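Local coordinates for aminopeptidase N family protein (Idiomarina loihiensis L2TR, PDB 4FGM) that probably acts as a zinc-dependent aminopeptidase of the M61 family, here holding a maleic acid molecule at its metal centre, at residues L284-K287 against A288-P291; T300-L303 against W304-G308; V351-S354 against S355-W359; I417-A420 against D421-I425. All coordinates share one frame; numbering follows the deposited sequence.

Interaction 1: L284-K287 against A288-P291; sequences LKPK and AFLP
K285 lays the methylene part of its chain over the isobutyl group of L290, CD of K285 resting 3.7 Å from CD2 of L290. The two chains cross obliquely. With CG of K285 wedged between its own N and carbonyl carbon (chi1 75°) and a second bend at chi3, the lysine folds along the loop, and its NZ gives a proton to a water 2.9 Å away. That water passes a proton to F289 O at 2.7 Å, so the charged end stays hydrated while the apolar methylenes are packed; lysine suits both demands. A serine in place of L290 would probably leave the K285 methylenes without their apolar bed and the lysine chain freer to swing.

The backbone makes two successive type I turns, a single stretch of 3-10 geometry, in the loop linking helix 262-277, which carries the zinc histidines, to helix 303-306. F289 N bonds to P286 O at 2.9 Å, and L290 N to K287 O at 2.8 Å. P286, whose ring is a rigid apolar surface, sets its CG over one face of the F289 ring, 3.9 Å from the centroid, in a CH-pi contact offset toward the rim. F289 also stacks on Y292. A second water donates to both K287 O and L290 O.

Interaction 2: T300-L303 against W304-G308; sequences TEQL and WFYEG. With ZN (zinc ion), chain C; MAE (maleic acid), chain B.
The indole of W304 meets the carbonyl O of E301 at its edge, in the ring plane, with CD1 of W304 only 2.9 Å from that oxygen; F305 CB sits over the centre of one indole face. The Y306 ring has F305 CD1 over the middle of one face and Q302 OE1 at its edge, 3.6 Å from CE2 of Y306. Q302 and Y306 extend alongside each other in a common direction, amide and ring planes 40° apart, and both their polar ends reach T419 OG1, while Q302 NE2 bonds to D421. W304 NE1 gives its proton to a water that donates to OE2 of E301, a carboxylate also bonded to Y445. W304 has CG between N and carbonyl carbon (chi1 65°), which swings the indole back so that its CD1 edge meets the carbonyl of E301. With a leucine in place of W304, the water would probably lose its indole N-H partner and the E301 carbonyl the flat edge lying against it.

Two carbonyls begin the short helix 303-306. Q302 O accepts from F305 N at 2.9 Å and from Y306 N; L303 O takes E307 N at 2.8 Å and G308 N. Before them, T300 OG1 accepts from Q302 N, an ST turn. E307 bends at chi2 (-54°) to put OE1 2.2 Å from the zinc, joining H273 and H277 of the HExxH helix as the third protein ligand, as in gluzincins. Maleic acid O2 lies 2.3 Å from the same ion, so the metal can accept a carboxylate oxygen, consistent with a site that binds a peptide or its product.

Interaction 3: V351-S354 against S355-W359; sequences VTES and SFLAW
Helix 351-356 ends within this segment and passes almost directly into helix 358-362, and E353 and L357, one turn apart, meet where it stops. CD2 of L357 touches CG of E353 at 4.0 Å and approaches the carbonyl O of E353 at 3.7 Å, so the leucine packs against the aliphatic part of the glutamate and against the backbone. E353 is extended, with CG anti to its N (chi1 175°), and its carboxylate goes elsewhere: OE1 accepts from S350 N, just before the helix, as a glutamate at N3 does in a capping box.

Three i to i+4 bonds run along the turn: S355 N to V351 O (3.1 Å), F356 N to T352 O (3.0 Å) and L357 N to E353 O (3.0 Å). L357 then leaves helical angles and occupies the N-cap position of helix 358-362, a one-residue break between two short helices in the M61 catalytic region. A358 N turns back to S355 O at 3.1 Å, and the methyl of A358 touches L303 of helix 303-306, where a small residue fits.

The serines and threonine suit their buried places because each small hydroxyl can bond to neighbouring backbone: T352 OG1 to L444 O, S354 OG to V374 O, and S355 OG to both T300 O and L303 N. Toward the far end come two aromatic residues. L357 CD1 lies at the edge of the F356 ring, in its plane, while that ring stacks on Y299; the W359 indole has F356 O at its own edge and meets W36 edge-to-face.

Interaction 4: I417-A420 against D421-I425; sequences IGTA and DDTVI
T423 points its side chain back at A420, and its hydroxyl is the atom that does the work: A420 N donates to T423 OG1 at 2.7 Å with an N-H...O angle of 151°. The branch is placed by chi1 of -63°, which sets OG1 beside its own backbone N and sends CG2 to the other side, anti to that N. CB of T423 comes 4.1 Å from CB of T419, the two beta-branched residues meeting at the root of their side chains rather than at their ends. A420 presents only a methyl group, 3.4 Å from T423 OG1, with OD1 of D422 at 3.9 Å from the same CB; a methyl suits this place beside two polar groups.

The return bond goes the other way, T423 N to A420 O at 3.1 Å. A420 O takes a second proton from a water at 2.8 Å, and this water accepts from V424 N, so it links that amide to the A420 carbonyl. T419 OG1 bonds Y306 OH and Q302 OE1, and D421 OD1 bonds Q302 NE2, so the turn is tied to the zinc-bearing part of the fold, while D422 faces the exposed side, where an acidic residue is readily solvated and, near the start of a helix, probably favoured by its dipole.

With D421 and D422 as its two middle residues, this is a type I turn closed by T423 N on A420 O, with T423 OG1 bonded back to A420 N, and it leads into helix 423-429.

Interactions 2 and 3 are buried, and interaction 2 holds a zinc ligand; interaction 1 is partly buried, and interaction 4 is at the surface. Interaction 2 is the hub: its Y306 ring packs on the 284-287 loop of interaction 1, its turn backbone bonds to a serine of interaction 3, and its glutamine and tyrosine share the threonine of interaction 4. Interactions 1 and 4 are further joined by backbone pairing between 285-287 and 419, whereas interactions 1 and 3, like 3 and 4, do not touch. Chemistry follows place: metal ligation and aromatic edges in 2, buried hydroxyls on backbone in 3; waters reach backbone carbonyls in 1 and 4, but join two side chains in 2.

Interaction 1: L284-K287 against A288-P291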
ATOM      1  N   LEU A 284     -16.376   3.262   3.522  1.00 50.80           N
ATOM      2  CA  LEU A 284     -16.265   3.920   4.822  1.00 48.04           C
ATOM      3  C   LEU A 284     -15.011   4.768   4.596  1.00 47.09           C
ATOM      4  O   LEU A 284     -13.962   4.227   4.255  1.00 45.72           O
ATOM      5  CB  LEU A 284     -16.002   2.891   5.933  1.00 47.99           C
ATOM      6  CG  LEU A 284     -16.268   3.225   7.412  1.00 51.45           C
ATOM      7  CD1 LEU A 284     -15.068   2.791   8.230  1.00 46.69           C
ATOM      8  CD2 LEU A 284     -16.542   4.707   7.613  1.00 53.37           C
ATOM      9  N   LYS A 285     -15.110   6.083   4.753  1.00 44.87           N
ATOM     10  CA  LYS A 285     -13.954   6.943   4.526  1.00 38.49           C
ATOM     11  C   LYS A 285     -14.124   8.285   5.224  1.00 43.27           C
ATOM     12  O   LYS A 285     -15.220   8.611   5.676  1.00 50.96           O
ATOM     13  CB  LYS A 285     -13.765   7.169   3.020  1.00 40.03           C
ATOM     14  CG  LYS A 285     -14.760   8.145   2.403  1.00 44.43           C
ATOM     15  CD  LYS A 285     -14.625   8.217   0.880  1.00 47.68           C
ATOM     16  CE  LYS A 285     -15.220   6.976   0.218  1.00 53.09           C
ATOM     17  NZ  LYS A 285     -15.206   7.047  -1.280  1.00 51.84           N
ATOM     18  N   PRO A 286     -13.037   9.078   5.340  1.00 44.30           N
ATOM     19  CA  PRO A 286     -13.166  10.381   6.002  1.00 40.90           C
ATOM     20  C   PRO A 286     -13.951  11.365   5.132  1.00 50.04           C
ATOM     21  O   PRO A 286     -13.948  11.263   3.902  1.00 54.20           O
ATOM     22  CB  PRO A 286     -11.715  10.810   6.218  1.00 43.60           C
ATOM     23  CG  PRO A 286     -10.996  10.169   5.077  1.00 45.65           C
ATOM     24  CD  PRO A 286     -11.632   8.799   4.984  1.00 38.27           C
ATOM     25  N   LYS A 287     -14.622  12.314   5.778  1.00 55.02           N
ATOM     26  CA  LYS A 287     -15.420  13.300   5.065  1.00 52.84           C
ATOM     27  C   LYS A 287     -14.582  14.144   4.118  1.00 47.51           C
ATOM     28  O   LYS A 287     -15.080  14.634   3.105  1.00 47.51           O
ATOM     29  CB  LYS A 287     -16.161  14.194   6.063  1.00 50.74           C
ATOM     30  CG  LYS A 287     -17.102  13.397   6.955  1.00 57.36           C
ATOM     31  CD  LYS A 287     -18.095  14.269   7.709  1.00 63.08           C
ATOM     32  CE  LYS A 287     -19.012  13.401   8.567  1.00 65.31           C
ATOM     33  NZ  LYS A 287     -20.108  14.175   9.209  1.00 68.46           N
ATOM     34  N   ALA A 288     -13.305  14.302   4.442  1.00 42.08           N
ATOM     35  CA  ALA A 288     -12.405  15.086   3.602  1.00 46.67           C
ATOM     36  C   ALA A 288     -12.283  14.459   2.215  1.00 52.15           C
ATOM     37  O   ALA A 288     -11.844  15.111   1.274  1.00 53.36           O
ATOM     38  CB  ALA A 288     -11.031  15.185   4.259  1.00 45.18           C
ATOM     39  N   PHE A 289     -12.680  13.194   2.095  1.00 55.09           N
ATOM     40  CA  PHE A 289     -12.625  12.477   0.820  1.00 54.16           C
ATOM     41  C   PHE A 289     -14.024  12.366   0.182  1.00 59.39           C
ATOM     42  O   PHE A 289     -14.232  11.584  -0.750  1.00 59.32           O
ATOM     43  CB  PHE A 289     -12.042  11.062   1.020  1.00 41.40           C
ATOM     44  CG  PHE A 289     -10.572  11.033   1.377  1.00 49.45           C
ATOM     45  CD1 PHE A 289      -9.813  12.201   1.416  1.00 49.12           C
ATOM     46  CD2 PHE A 289      -9.944   9.820   1.665  1.00 49.33           C
ATOM     47  CE1 PHE A 289      -8.455  12.160   1.732  1.00 46.59           C
ATOM     48  CE2 PHE A 289      -8.585   9.767   1.984  1.00 46.28           C
ATOM     49  CZ  PHE A 289      -7.842  10.942   2.018  1.00 50.97           C
ATOM     50  N   LEU A 290     -14.973  13.150   0.690  1.00 52.98           N
ATOM     51  CA  LEU A 290     -16.342  13.144   0.181  1.00 51.21           C
ATOM     52  C   LEU A 290     -16.811  14.547  -0.214  1.00 54.66           C
ATOM     53  O   LEU A 290     -17.448  15.241   0.576  1.00 60.88           O
ATOM     54  CB  LEU A 290     -17.290  12.565   1.238  1.00 48.90           C
ATOM     55  CG  LEU A 290     -17.142  11.070   1.542  1.00 52.19           C
ATOM     56  CD1 LEU A 290     -17.924  10.717   2.805  1.00 46.85           C
ATOM     57  CD2 LEU A 290     -17.636  10.253   0.349  1.00 53.18           C
ATOM     58  N   PRO A 291     -16.529  14.969  -1.459  1.00 52.57           N
ATOM     59  CA  PRO A 291     -15.815  14.214  -2.492  1.00 52.28           C
ATOM     60  C   PRO A 291     -14.300  14.449  -2.452  1.00 49.61           C
ATOM     61  O   PRO A 291     -13.801  15.190  -1.604  1.00 53.95           O
ATOM     62  CB  PRO A 291     -16.431  14.754  -3.771  1.00 49.52           C
ATOM     63  CG  PRO A 291     -16.498  16.231  -3.451  1.00 52.85           C
ATOM     64  CD  PRO A 291     -17.005  16.257  -2.000  1.00 52.38           C
TER
HETATM   65  O   HOH W   1     -15.370   9.713  -2.345  1.00 46.23           O
HETATM   66  O   HOH W   2     -15.763  16.905   2.158  1.00 54.52           O

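Interaction 2: T300-L303 against W304-G308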
ATOM      1  N   THR A 300      -5.699  14.922   6.051  1.00 39.98           N
ATOM      2  CA  THR A 300      -6.533  14.189   6.991  1.00 42.12           C
ATOM      3  C   THR A 300      -5.621  13.381   7.915  1.00 46.36           C
ATOM      4  O   THR A 300      -4.656  12.763   7.469  1.00 44.33           O
ATOM      5  CB  THR A 300      -7.530  13.230   6.288  1.00 42.61           C
ATOM      6  OG1 THR A 300      -8.299  12.542   7.285  1.00 45.87           O
ATOM      7  CG2 THR A 300      -6.795  12.207   5.427  1.00 41.47           C
ATOM      8  N   GLU A 301      -5.927  13.402   9.207  1.00 49.59           N
ATOM      9  CA  GLU A 301      -5.134  12.679  10.196  1.00 50.97           C
ATOM     10  C   GLU A 301      -5.704  11.293  10.442  1.00 44.97           C
ATOM     11  O   GLU A 301      -5.236  10.583  11.332  1.00 49.78           O
ATOM     12  CB  GLU A 301      -5.139  13.431  11.525  1.00 48.75           C
ATOM     13  CG  GLU A 301      -6.527  13.489  12.172  1.00 50.61           C
ATOM     14  CD  GLU A 301      -6.511  14.114  13.553  1.00 54.58           C
ATOM     15  OE1 GLU A 301      -6.016  15.255  13.691  1.00 52.86           O
ATOM     16  OE2 GLU A 301      -6.999  13.459  14.499  1.00 49.60           O
ATOM     17  N   GLN A 302      -6.705  10.902   9.656  1.00 39.04           N
ATOM     18  CA  GLN A 302      -7.353   9.612   9.854  1.00 40.77           C
ATOM     19  C   GLN A 302      -6.713   8.357   9.253  1.00 44.79           C
ATOM     20  O   GLN A 302      -7.251   7.257   9.405  1.00 50.25           O
ATOM     21  CB  GLN A 302      -8.805   9.714   9.390  1.00 40.11           C
ATOM     22  CG  GLN A 302      -9.618  10.723  10.187  1.00 43.90           C
ATOM     23  CD  GLN A 302     -11.034  10.870   9.676  1.00 46.45           C
ATOM     24  OE1 GLN A 302     -11.752   9.884   9.503  1.00 46.98           O
ATOM     25  NE2 GLN A 302     -11.449  12.107   9.437  1.00 48.95           N
ATOM     26  N   LEU A 303      -5.571   8.492   8.584  1.00 43.34           N
ATOM     27  CA  LEU A 303      -4.935   7.316   7.999  1.00 41.92           C
ATOM     28  C   LEU A 303      -4.489   6.295   9.048  1.00 47.26           C
ATOM     29  O   LEU A 303      -4.199   5.145   8.712  1.00 46.15           O
ATOM     30  CB  LEU A 303      -3.757   7.725   7.119  1.00 48.08           C
ATOM     31  CG  LEU A 303      -4.141   8.545   5.878  1.00 52.76           C
ATOM     32  CD1 LEU A 303      -2.911   8.745   5.002  1.00 44.88           C
ATOM     33  CD2 LEU A 303      -5.235   7.829   5.089  1.00 53.99           C
ATOM     34  N   TRP A 304      -4.441   6.700  10.317  1.00 41.45           N
ATOM     35  CA  TRP A 304      -4.050   5.772  11.381  1.00 35.12           C
ATOM     36  C   TRP A 304      -5.130   4.704  11.464  1.00 38.29           C
ATOM     37  O   TRP A 304      -4.887   3.567  11.877  1.00 43.20           O
ATOM     38  CB  TRP A 304      -3.954   6.484  12.738  1.00 39.53           C
ATOM     39  CG  TRP A 304      -5.270   7.018  13.260  1.00 42.19           C
ATOM     40  CD1 TRP A 304      -5.768   8.287  13.100  1.00 42.32           C
ATOM     41  CD2 TRP A 304      -6.250   6.301  14.024  1.00 47.55           C
ATOM     42  NE1 TRP A 304      -6.991   8.400  13.717  1.00 41.57           N
ATOM     43  CE2 TRP A 304      -7.312   7.199  14.289  1.00 46.76           C
ATOM     44  CE3 TRP A 304      -6.334   4.989  14.510  1.00 48.76           C
ATOM     45  CZ2 TRP A 304      -8.442   6.826  15.021  1.00 46.63           C
ATOM     46  CZ3 TRP A 304      -7.462   4.617  15.242  1.00 51.33           C
ATOM     47  CH2 TRP A 304      -8.501   5.535  15.489  1.00 50.03           C
ATOM     48  N   PHE A 305      -6.337   5.087  11.070  1.00 44.10           N
ATOM     49  CA  PHE A 305      -7.461   4.175  11.099  1.00 45.03           C
ATOM     50  C   PHE A 305      -7.627   3.478   9.749  1.00 44.08           C
ATOM     51  O   PHE A 305      -7.678   2.244   9.670  1.00 45.10           O
ATOM     52  CB  PHE A 305      -8.736   4.945  11.488  1.00 41.93           C
ATOM     53  CG  PHE A 305      -9.996   4.124  11.406  1.00 41.68           C
ATOM     54  CD1 PHE A 305     -10.711   4.028  10.203  1.00 37.52           C
ATOM     55  CD2 PHE A 305     -10.453   3.424  12.519  1.00 38.28           C
ATOM     56  CE1 PHE A 305     -11.865   3.242  10.115  1.00 38.62           C
ATOM     57  CE2 PHE A 305     -11.603   2.634  12.446  1.00 40.35           C
ATOM     58  CZ  PHE A 305     -12.314   2.541  11.240  1.00 37.43           C
ATOM     59  N   TYR A 306      -7.690   4.267   8.686  1.00 43.81           N
ATOM     60  CA  TYR A 306      -7.874   3.705   7.358  1.00 49.61           C
ATOM     61  C   TYR A 306      -6.717   2.844   6.869  1.00 48.90           C
ATOM     62  O   TYR A 306      -6.914   1.917   6.085  1.00 45.04           O
ATOM     63  CB  TYR A 306      -8.221   4.830   6.380  1.00 45.72           C
ATOM     64  CG  TYR A 306      -9.632   5.292   6.623  1.00 42.67           C
ATOM     65  CD1 TYR A 306     -10.710   4.443   6.348  1.00 42.31           C
ATOM     66  CD2 TYR A 306      -9.895   6.511   7.242  1.00 39.82           C
ATOM     67  CE1 TYR A 306     -12.012   4.794   6.693  1.00 46.76           C
ATOM     68  CE2 TYR A 306     -11.198   6.871   7.595  1.00 41.38           C
ATOM     69  CZ  TYR A 306     -12.250   6.002   7.320  1.00 43.34           C
ATOM     70  OH  TYR A 306     -13.531   6.315   7.704  1.00 42.85           O
ATOM     71  N   GLU A 307      -5.510   3.137   7.334  1.00 44.34           N
ATOM     72  CA  GLU A 307      -4.371   2.320   6.950  1.00 41.92           C
ATOM     73  C   GLU A 307      -4.004   1.408   8.118  1.00 45.04           C
ATOM     74  O   GLU A 307      -3.689   0.233   7.917  1.00 43.61           O
ATOM     75  CB  GLU A 307      -3.174   3.190   6.553  1.00 42.02           C
ATOM     76  CG  GLU A 307      -3.311   3.855   5.184  1.00 47.87           C
ATOM     77  CD  GLU A 307      -3.607   2.863   4.070  1.00 46.41           C
ATOM     78  OE1 GLU A 307      -3.513   1.648   4.314  1.00 47.02           O
ATOM     79  OE2 GLU A 307      -3.929   3.298   2.948  1.00 51.21           O
ATOM     80  N   GLY A 308      -4.075   1.950   9.336  1.00 42.60           N
ATOM     81  CA  GLY A 308      -3.743   1.190  10.533  1.00 39.88           C
ATOM     82  C   GLY A 308      -4.562  -0.070  10.761  1.00 43.63           C
ATOM     83  O   GLY A 308      -3.990  -1.158  10.897  1.00 44.87           O
TER
HETATM   84 ZN    ZN C 602      -3.716   0.366   2.539  1.00 53.85          ZN
HETATM   85  C1  MAE B 601      -2.130   1.162   0.535  1.00101.44           C
HETATM   86  O1  MAE B 601      -2.197   2.147   1.350  1.00105.83           O
HETATM   87  O2  MAE B 601      -3.164   0.480   0.348  1.00 98.85           O
HETATM   88  C2  MAE B 601      -0.847   0.933  -0.167  1.00101.18           C
HETATM   89  C3  MAE B 601      -0.242   1.607  -1.142  1.00101.86           C
HETATM   90  C4  MAE B 601      -0.727   2.818  -1.796  1.00104.55           C
HETATM   91  O3  MAE B 601      -1.810   3.392  -1.569  1.00112.39           O
HETATM   92  O4  MAE B 601       0.070   3.307  -2.623  1.00 99.53           O
HETATM   93  O   HOH W   3      -8.157  10.900  13.898  1.00 41.81           O

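Interaction 3: V351-S354 against S355-W359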
ATOM      1  N   VAL A 351       1.092   9.728  15.555  1.00 45.75           N
ATOM      2  CA  VAL A 351       0.520   8.981  14.443  1.00 38.59           C
ATOM      3  C   VAL A 351      -0.444   9.821  13.600  1.00 45.98           C
ATOM      4  O   VAL A 351      -0.481   9.691  12.370  1.00 44.81           O
ATOM      5  CB  VAL A 351      -0.197   7.699  14.949  1.00 49.34           C
ATOM      6  CG1 VAL A 351      -1.556   8.045  15.534  1.00 42.32           C
ATOM      7  CG2 VAL A 351      -0.327   6.697  13.818  1.00 50.95           C
ATOM      8  N   THR A 352      -1.214  10.689  14.251  1.00 45.02           N
ATOM      9  CA  THR A 352      -2.157  11.532  13.526  1.00 44.15           C
ATOM     10  C   THR A 352      -1.405  12.584  12.727  1.00 45.86           C
ATOM     11  O   THR A 352      -1.810  12.950  11.622  1.00 43.85           O
ATOM     12  CB  THR A 352      -3.145  12.234  14.481  1.00 45.70           C
ATOM     13  OG1 THR A 352      -2.426  12.854  15.556  1.00 45.45           O
ATOM     14  CG2 THR A 352      -4.137  11.231  15.034  1.00 41.34           C
ATOM     15  N   GLU A 353      -0.311  13.072  13.297  1.00 41.97           N
ATOM     16  CA  GLU A 353       0.521  14.070  12.633  1.00 41.35           C
ATOM     17  C   GLU A 353       1.126  13.448  11.370  1.00 45.92           C
ATOM     18  O   GLU A 353       1.205  14.092  10.329  1.00 50.56           O
ATOM     19  CB  GLU A 353       1.626  14.541  13.587  1.00 45.60           C
ATOM     20  CG  GLU A 353       2.643  15.484  12.983  1.00 61.18           C
ATOM     21  CD  GLU A 353       3.729  15.873  13.976  1.00 70.84           C
ATOM     22  OE1 GLU A 353       3.760  15.287  15.088  1.00 65.57           O
ATOM     23  OE2 GLU A 353       4.553  16.758  13.641  1.00 68.36           O
ATOM     24  N   SER A 354       1.533  12.184  11.470  1.00 41.18           N
ATOM     25  CA  SER A 354       2.123  11.469  10.343  1.00 46.45           C
ATOM     26  C   SER A 354       1.115  11.308   9.200  1.00 44.00           C
ATOM     27  O   SER A 354       1.468  11.449   8.023  1.00 35.41           O
ATOM     28  CB  SER A 354       2.620  10.090  10.795  1.00 41.01           C
ATOM     29  OG  SER A 354       3.205   9.371   9.725  1.00 41.87           O
ATOM     30  N   SER A 355      -0.135  11.009   9.552  1.00 40.28           N
ATOM     31  CA  SER A 355      -1.194  10.847   8.563  1.00 44.08           C
ATOM     32  C   SER A 355      -1.409  12.180   7.855  1.00 51.16           C
ATOM     33  O   SER A 355      -1.480  12.251   6.623  1.00 47.01           O
ATOM     34  CB  SER A 355      -2.493  10.417   9.252  1.00 45.44           C
ATOM     35  OG  SER A 355      -3.606  10.466   8.372  1.00 48.96           O
ATOM     36  N   PHE A 356      -1.500  13.235   8.657  1.00 45.42           N
ATOM     37  CA  PHE A 356      -1.724  14.584   8.165  1.00 42.74           C
ATOM     38  C   PHE A 356      -0.664  15.003   7.148  1.00 46.22           C
ATOM     39  O   PHE A 356      -0.987  15.598   6.126  1.00 44.31           O
ATOM     40  CB  PHE A 356      -1.750  15.566   9.356  1.00 40.99           C
ATOM     41  CG  PHE A 356      -2.191  16.959   8.991  1.00 39.95           C
ATOM     42  CD1 PHE A 356      -1.279  17.889   8.500  1.00 45.37           C
ATOM     43  CD2 PHE A 356      -3.528  17.328   9.099  1.00 46.23           C
ATOM     44  CE1 PHE A 356      -1.695  19.167   8.113  1.00 47.54           C
ATOM     45  CE2 PHE A 356      -3.954  18.597   8.717  1.00 50.21           C
ATOM     46  CZ  PHE A 356      -3.036  19.521   8.223  1.00 49.54           C
ATOM     47  N   LEU A 357       0.596  14.691   7.434  1.00 45.38           N
ATOM     48  CA  LEU A 357       1.698  15.046   6.551  1.00 45.68           C
ATOM     49  C   LEU A 357       2.137  13.887   5.654  1.00 45.60           C
ATOM     50  O   LEU A 357       3.311  13.789   5.288  1.00 44.04           O
ATOM     51  CB  LEU A 357       2.902  15.526   7.371  1.00 45.30           C
ATOM     52  CG  LEU A 357       3.045  16.981   7.841  1.00 47.90           C
ATOM     53  CD1 LEU A 357       1.872  17.818   7.381  1.00 39.47           C
ATOM     54  CD2 LEU A 357       3.180  17.007   9.359  1.00 48.15           C
ATOM     55  N   ALA A 358       1.208  13.011   5.289  1.00 44.60           N
ATOM     56  CA  ALA A 358       1.566  11.884   4.434  1.00 43.19           C
ATOM     57  C   ALA A 358       2.195  12.382   3.137  1.00 44.25           C
ATOM     58  O   ALA A 358       3.170  11.804   2.648  1.00 41.20           O
ATOM     59  CB  ALA A 358       0.344  11.036   4.134  1.00 42.48           C
ATOM     60  N   TRP A 359       1.643  13.474   2.611  1.00 39.93           N
ATOM     61  CA  TRP A 359       2.094  14.082   1.361  1.00 41.26           C
ATOM     62  C   TRP A 359       3.568  14.458   1.298  1.00 42.04           C
ATOM     63  O   TRP A 359       4.158  14.492   0.221  1.00 46.30           O
ATOM     64  CB  TRP A 359       1.264  15.330   1.060  1.00 44.91           C
ATOM     65  CG  TRP A 359      -0.197  15.088   1.141  1.00 49.48           C
ATOM     66  CD1 TRP A 359      -0.982  15.178   2.255  1.00 48.83           C
ATOM     67  CD2 TRP A 359      -1.046  14.634   0.083  1.00 40.94           C
ATOM     68  NE1 TRP A 359      -2.270  14.805   1.958  1.00 41.56           N
ATOM     69  CE2 TRP A 359      -2.339  14.466   0.633  1.00 38.69           C
ATOM     70  CE3 TRP A 359      -0.841  14.352  -1.276  1.00 37.92           C
ATOM     71  CZ2 TRP A 359      -3.429  14.022  -0.134  1.00 45.73           C
ATOM     72  CZ3 TRP A 359      -1.927  13.911  -2.041  1.00 45.38           C
ATOM     73  CH2 TRP A 359      -3.207  13.753  -1.462  1.00 44.71           C
TER

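Interaction 4: I417-A420 against D421-I425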
ATOM      1  N   ILE A 417     -21.807   8.386   4.870  1.00 55.25           N
ATOM      2  CA  ILE A 417     -21.802   9.506   5.801  1.00 55.61           C
ATOM      3  C   ILE A 417     -20.408  10.090   5.987  1.00 53.30           C
ATOM      4  O   ILE A 417     -20.232  11.305   6.012  1.00 50.83           O
ATOM      5  CB  ILE A 417     -22.353   9.068   7.186  1.00 66.64           C
ATOM      6  CG1 ILE A 417     -23.839   8.738   7.064  1.00 68.68           C
ATOM      7  CG2 ILE A 417     -22.113  10.156   8.225  1.00 66.50           C
ATOM      8  CD1 ILE A 417     -24.639   9.794   6.323  1.00 72.94           C
ATOM      9  N   GLY A 418     -19.420   9.212   6.128  1.00 47.85           N
ATOM     10  CA  GLY A 418     -18.055   9.661   6.322  1.00 52.68           C
ATOM     11  C   GLY A 418     -17.704   9.818   7.789  1.00 51.93           C
ATOM     12  O   GLY A 418     -18.582  10.030   8.630  1.00 55.10           O
ATOM     13  N   THR A 419     -16.418   9.716   8.100  1.00 42.00           N
ATOM     14  CA  THR A 419     -15.951   9.848   9.473  1.00 42.80           C
ATOM     15  C   THR A 419     -15.144  11.123   9.665  1.00 45.20           C
ATOM     16  O   THR A 419     -14.323  11.476   8.817  1.00 47.75           O
ATOM     17  CB  THR A 419     -15.055   8.655   9.882  1.00 45.51           C
ATOM     18  OG1 THR A 419     -13.928   8.573   8.997  1.00 51.14           O
ATOM     19  CG2 THR A 419     -15.838   7.360   9.839  1.00 45.11           C
ATOM     20  N   ALA A 420     -15.392  11.815  10.774  1.00 44.80           N
ATOM     21  CA  ALA A 420     -14.654  13.034  11.106  1.00 50.14           C
ATOM     22  C   ALA A 420     -13.471  12.557  11.942  1.00 49.37           C
ATOM     23  O   ALA A 420     -13.445  11.398  12.371  1.00 45.96           O
ATOM     24  CB  ALA A 420     -15.524  13.990  11.911  1.00 46.22           C
ATOM     25  N   ASP A 421     -12.500  13.431  12.183  1.00 56.54           N
ATOM     26  CA  ASP A 421     -11.317  13.036  12.943  1.00 54.29           C
ATOM     27  C   ASP A 421     -11.585  12.381  14.289  1.00 52.25           C
ATOM     28  O   ASP A 421     -10.864  11.469  14.684  1.00 57.16           O
ATOM     29  CB  ASP A 421     -10.385  14.228  13.149  1.00 50.92           C
ATOM     30  CG  ASP A 421      -9.877  14.803  11.843  1.00 54.69           C
ATOM     31  OD1 ASP A 421     -10.024  14.129  10.801  1.00 54.83           O
ATOM     32  OD2 ASP A 421      -9.322  15.922  11.862  1.00 53.76           O
ATOM     33  N   ASP A 422     -12.629  12.820  14.984  1.00 52.33           N
ATOM     34  CA  ASP A 422     -12.937  12.270  16.304  1.00 56.74           C
ATOM     35  C   ASP A 422     -14.084  11.261  16.348  1.00 54.89           C
ATOM     36  O   ASP A 422     -14.428  10.753  17.414  1.00 54.23           O
ATOM     37  CB  ASP A 422     -13.222  13.418  17.282  1.00 63.53           C
ATOM     38  CG  ASP A 422     -14.515  14.148  16.968  1.00 78.39           C
ATOM     39  OD1 ASP A 422     -14.820  14.349  15.770  1.00 82.13           O
ATOM     40  OD2 ASP A 422     -15.224  14.534  17.922  1.00 84.93           O
ATOM     41  N   THR A 423     -14.660  10.957  15.191  1.00 47.80           N
ATOM     42  CA  THR A 423     -15.771  10.011  15.118  1.00 46.64           C
ATOM     43  C   THR A 423     -15.529   8.669  15.797  1.00 52.97           C
ATOM     44  O   THR A 423     -16.324   8.243  16.635  1.00 59.42           O
ATOM     45  CB  THR A 423     -16.172   9.732  13.651  1.00 48.11           C
ATOM     46  OG1 THR A 423     -16.639  10.944  13.040  1.00 49.35           O
ATOM     47  CG2 THR A 423     -17.274   8.669  13.588  1.00 40.72           C
ATOM     48  N   VAL A 424     -14.441   7.996  15.436  1.00 53.29           N
ATOM     49  CA  VAL A 424     -14.143   6.687  16.008  1.00 51.33           C
ATOM     50  C   VAL A 424     -13.936   6.684  17.526  1.00 52.80           C
ATOM     51  O   VAL A 424     -14.480   5.825  18.222  1.00 50.99           O
ATOM     52  CB  VAL A 424     -12.912   6.043  15.315  1.00 50.58           C
ATOM     53  CG1 VAL A 424     -12.544   4.725  15.995  1.00 45.90           C
ATOM     54  CG2 VAL A 424     -13.229   5.786  13.850  1.00 49.14           C
ATOM     55  N   ILE A 425     -13.165   7.631  18.054  1.00 54.36           N
ATOM     56  CA  ILE A 425     -12.950   7.649  19.500  1.00 56.81           C
ATOM     57  C   ILE A 425     -14.258   7.959  20.241  1.00 59.72           C
ATOM     58  O   ILE A 425     -14.579   7.306  21.239  1.00 54.27           O
ATOM     59  CB  ILE A 425     -11.848   8.663  19.916  1.00 51.04           C
ATOM     60  CG1 ILE A 425     -11.448   8.410  21.373  1.00 52.71           C
ATOM     61  CG2 ILE A 425     -12.336  10.095  19.741  1.00 52.31           C
ATOM     62  CD1 ILE A 425     -10.327   9.303  21.876  1.00 56.57           C
TER
HETATM   63  O   HOH W   4     -12.373   9.098  13.585  1.00 39.73           O